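Local structure of serine protease inhibitor 2 (Anopheles gambiae, 3PZF) at residues A[105-110]-A[156-161]. The protein inhibits clip-domain serine proteases that activate phenoloxidases, and so holds back the melanization immune response in the mosquito hemolymph. Residues are numbered along the deposited sequence; the frame is centred on the assembly and turned at random.
Sequences DLNIAT and SEHTNG
Asn107 reaches from its strand to the backbone of His158. Its CB lies 4.2 Å from His158 O, and CG comes a little nearer to the same oxygen. ND2 then makes the bond, 3.0 Å from His158 O with an N-H...O angle of 159°. The amide is turned so that this oxygen lies almost in its plane, and ND2 meets a lone pair of the carbonyl. CG stands anti to the backbone N of Asn107 (chi1 -170°), which carries the amide across to the carbonyl of His158. ND2 also sits at the edge of the His158 imidazole, near the ring plane. Two residues on, Ala109 supplies the apolar half of the contact. Its CB packs 3.7 Å from His158 CB and touches CG and ND1 of the ring obliquely. The imidazole also meets the ring of Trp154, one turn earlier in helix 144-158. Ile108 points to the opposite face and packs on helices 45-58 and 83-98. The backbone of Asn107 and Ala109 pairs with strand 177-188. The contact joins the C-terminal part of helix 144-158, helix F of serpins, to strand 105-115 of the central beta-sheet A. Helix F lying across the front of this sheet is characteristic of the serpin fold.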
ATOM      1  N   ASP A 105     -14.154   6.331  -0.327  1.00 29.33           N
ATOM      2  CA  ASP A 105     -13.695   6.497  -1.691  1.00 29.90           C
ATOM      3  C   ASP A 105     -12.292   5.936  -1.716  1.00 31.40           C
ATOM      4  O   ASP A 105     -11.390   6.472  -1.077  1.00 28.62           O
ATOM      5  CB  ASP A 105     -13.687   7.977  -2.026  1.00 35.88           C
ATOM      6  CG  ASP A 105     -13.620   8.236  -3.498  1.00 56.11           C
ATOM      7  OD1 ASP A 105     -13.422   7.270  -4.268  1.00 62.56           O
ATOM      8  OD2 ASP A 105     -13.768   9.411  -3.882  1.00 65.36           O
ATOM      9  N   LEU A 106     -12.101   4.839  -2.433  1.00 29.75           N
ATOM     10  CA  LEU A 106     -10.769   4.293  -2.575  1.00 22.05           C
ATOM     11  C   LEU A 106     -10.471   4.099  -4.052  1.00 28.12           C
ATOM     12  O   LEU A 106     -11.272   3.496  -4.770  1.00 27.44           O
ATOM     13  CB  LEU A 106     -10.650   2.990  -1.814  1.00 22.91           C
ATOM     14  CG  LEU A 106      -9.189   2.517  -1.668  1.00 29.13           C
ATOM     15  CD1 LEU A 106      -9.011   1.694  -0.412  1.00 31.12           C
ATOM     16  CD2 LEU A 106      -8.754   1.720  -2.906  1.00 29.31           C
ATOM     17  N   ASN A 107      -9.341   4.613  -4.526  1.00 24.98           N
ATOM     18  CA  ASN A 107      -8.996   4.422  -5.944  1.00 26.15           C
ATOM     19  C   ASN A 107      -7.562   3.940  -6.094  1.00 29.81           C
ATOM     20  O   ASN A 107      -6.639   4.531  -5.525  1.00 26.48           O
ATOM     21  CB  ASN A 107      -9.225   5.701  -6.758  1.00 27.93           C
ATOM     22  CG  ASN A 107      -9.113   5.464  -8.260  1.00 35.15           C
ATOM     23  OD1 ASN A 107      -9.637   4.475  -8.781  1.00 33.36           O
ATOM     24  ND2 ASN A 107      -8.424   6.361  -8.958  1.00 31.29           N
ATOM     25  N   ILE A 108      -7.388   2.846  -6.836  1.00 27.67           N
ATOM     26  CA  ILE A 108      -6.068   2.373  -7.223  1.00 23.18           C
ATOM     27  C   ILE A 108      -5.890   2.658  -8.720  1.00 29.09           C
ATOM     28  O   ILE A 108      -6.724   2.260  -9.543  1.00 30.64           O
ATOM     29  CB  ILE A 108      -5.942   0.871  -6.952  1.00 19.29           C
ATOM     30  CG1 ILE A 108      -6.011   0.597  -5.441  1.00 20.60           C
ATOM     31  CG2 ILE A 108      -4.647   0.297  -7.532  1.00 26.37           C
ATOM     32  CD1 ILE A 108      -6.292  -0.914  -5.170  1.00 21.77           C
ATOM     33  N   ALA A 109      -4.838   3.383  -9.078  1.00 25.73           N
ATOM     34  CA  ALA A 109      -4.651   3.786 -10.470  1.00 27.97           C
ATOM     35  C   ALA A 109      -3.285   3.342 -10.955  1.00 23.99           C
ATOM     36  O   ALA A 109      -2.276   3.530 -10.265  1.00 22.77           O
ATOM     37  CB  ALA A 109      -4.819   5.281 -10.631  1.00 35.36           C
ATOM     38  N   THR A 110      -3.253   2.773 -12.160  1.00 22.52           N
ATOM     39  CA  THR A 110      -2.028   2.189 -12.677  1.00 19.87           C
ATOM     40  C   THR A 110      -1.952   2.482 -14.172  1.00 28.98           C
ATOM     41  O   THR A 110      -2.934   2.295 -14.895  1.00 29.22           O
ATOM     42  CB  THR A 110      -2.025   0.632 -12.469  1.00 22.16           C
ATOM     43  OG1 THR A 110      -2.195   0.308 -11.090  1.00 23.16           O
ATOM     44  CG2 THR A 110      -0.717  -0.005 -12.984  1.00 26.07           C
ATOM     45  N   SER A 156      -2.394  13.478 -10.319  1.00 33.70           N
ATOM     46  CA  SER A 156      -3.332  14.396  -9.665  1.00 39.81           C
ATOM     47  C   SER A 156      -4.782  14.033  -9.983  1.00 41.21           C
ATOM     48  O   SER A 156      -5.626  13.933  -9.102  1.00 39.67           O
ATOM     49  CB  SER A 156      -3.069  15.833 -10.111  1.00 40.65           C
ATOM     50  OG  SER A 156      -3.925  16.724  -9.416  1.00 46.04           O
ATOM     51  N   GLU A 157      -5.054  13.848 -11.263  1.00 36.74           N
ATOM     52  CA  GLU A 157      -6.379  13.529 -11.752  1.00 44.87           C
ATOM     53  C   GLU A 157      -6.942  12.253 -11.124  1.00 49.12           C
ATOM     54  O   GLU A 157      -8.145  12.159 -10.893  1.00 46.65           O
ATOM     55  CB  GLU A 157      -6.319  13.416 -13.284  1.00 63.05           C
ATOM     56  CG  GLU A 157      -7.419  12.597 -13.926  1.00 74.48           C
ATOM     57  CD  GLU A 157      -7.250  12.493 -15.433  1.00 87.38           C
ATOM     58  OE1 GLU A 157      -6.351  13.171 -15.981  1.00 87.73           O
ATOM     59  OE2 GLU A 157      -8.012  11.732 -16.068  1.00 91.97           O
ATOM     60  N   HIS A 158      -6.076  11.288 -10.823  1.00 41.00           N
ATOM     61  CA  HIS A 158      -6.535   9.991 -10.303  1.00 37.66           C
ATOM     62  C   HIS A 158      -6.471   9.855  -8.777  1.00 39.35           C
ATOM     63  O   HIS A 158      -6.834   8.806  -8.225  1.00 35.92           O
ATOM     64  CB  HIS A 158      -5.766   8.851 -10.984  1.00 39.43           C
ATOM     65  CG  HIS A 158      -6.100   8.705 -12.438  1.00 45.36           C
ATOM     66  ND1 HIS A 158      -7.112   7.884 -12.888  1.00 50.54           N
ATOM     67  CD2 HIS A 158      -5.587   9.304 -13.536  1.00 46.30           C
ATOM     68  CE1 HIS A 158      -7.195   7.971 -14.202  1.00 47.32           C
ATOM     69  NE2 HIS A 158      -6.283   8.828 -14.623  1.00 50.83           N
ATOM     70  N   THR A 159      -6.034  10.913  -8.101  1.00 30.97           N
ATOM     71  CA  THR A 159      -6.016  10.935  -6.636  1.00 32.13           C
ATOM     72  C   THR A 159      -6.763  12.156  -6.112  1.00 42.28           C
ATOM     73  O   THR A 159      -6.623  12.518  -4.949  1.00 42.38           O
ATOM     74  CB  THR A 159      -4.577  10.948  -6.086  1.00 32.52           C
ATOM     75  OG1 THR A 159      -3.922  12.164  -6.486  1.00 29.86           O
ATOM     76  CG2 THR A 159      -3.799   9.736  -6.627  1.00 26.81           C
ATOM     77  N   ASN A 160      -7.561  12.778  -6.973  1.00 49.00           N
ATOM     78  CA  ASN A 160      -8.356  13.940  -6.580  1.00 57.81           C
ATOM     79  C   ASN A 160      -7.468  15.053  -6.023  1.00 51.56           C
ATOM     80  O   ASN A 160      -7.864  15.794  -5.113  1.00 49.28           O
ATOM     81  CB  ASN A 160      -9.411  13.526  -5.547  1.00 62.34           C
ATOM     82  CG  ASN A 160     -10.467  14.597  -5.324  1.00 76.37           C
ATOM     83  OD1 ASN A 160     -10.940  15.231  -6.272  1.00 84.47           O
ATOM     84  ND2 ASN A 160     -10.839  14.809  -4.061  1.00 76.47           N
ATOM     85  N   GLY A 161      -6.258  15.158  -6.568  1.00 42.72           N
ATOM     86  CA  GLY A 161      -5.306  16.170  -6.148  1.00 36.29           C
ATOM     87  C   GLY A 161      -4.578  15.885  -4.832  1.00 35.66           C
ATOM     88  O   GLY A 161      -3.784  16.726  -4.368  1.00 35.90           O
TER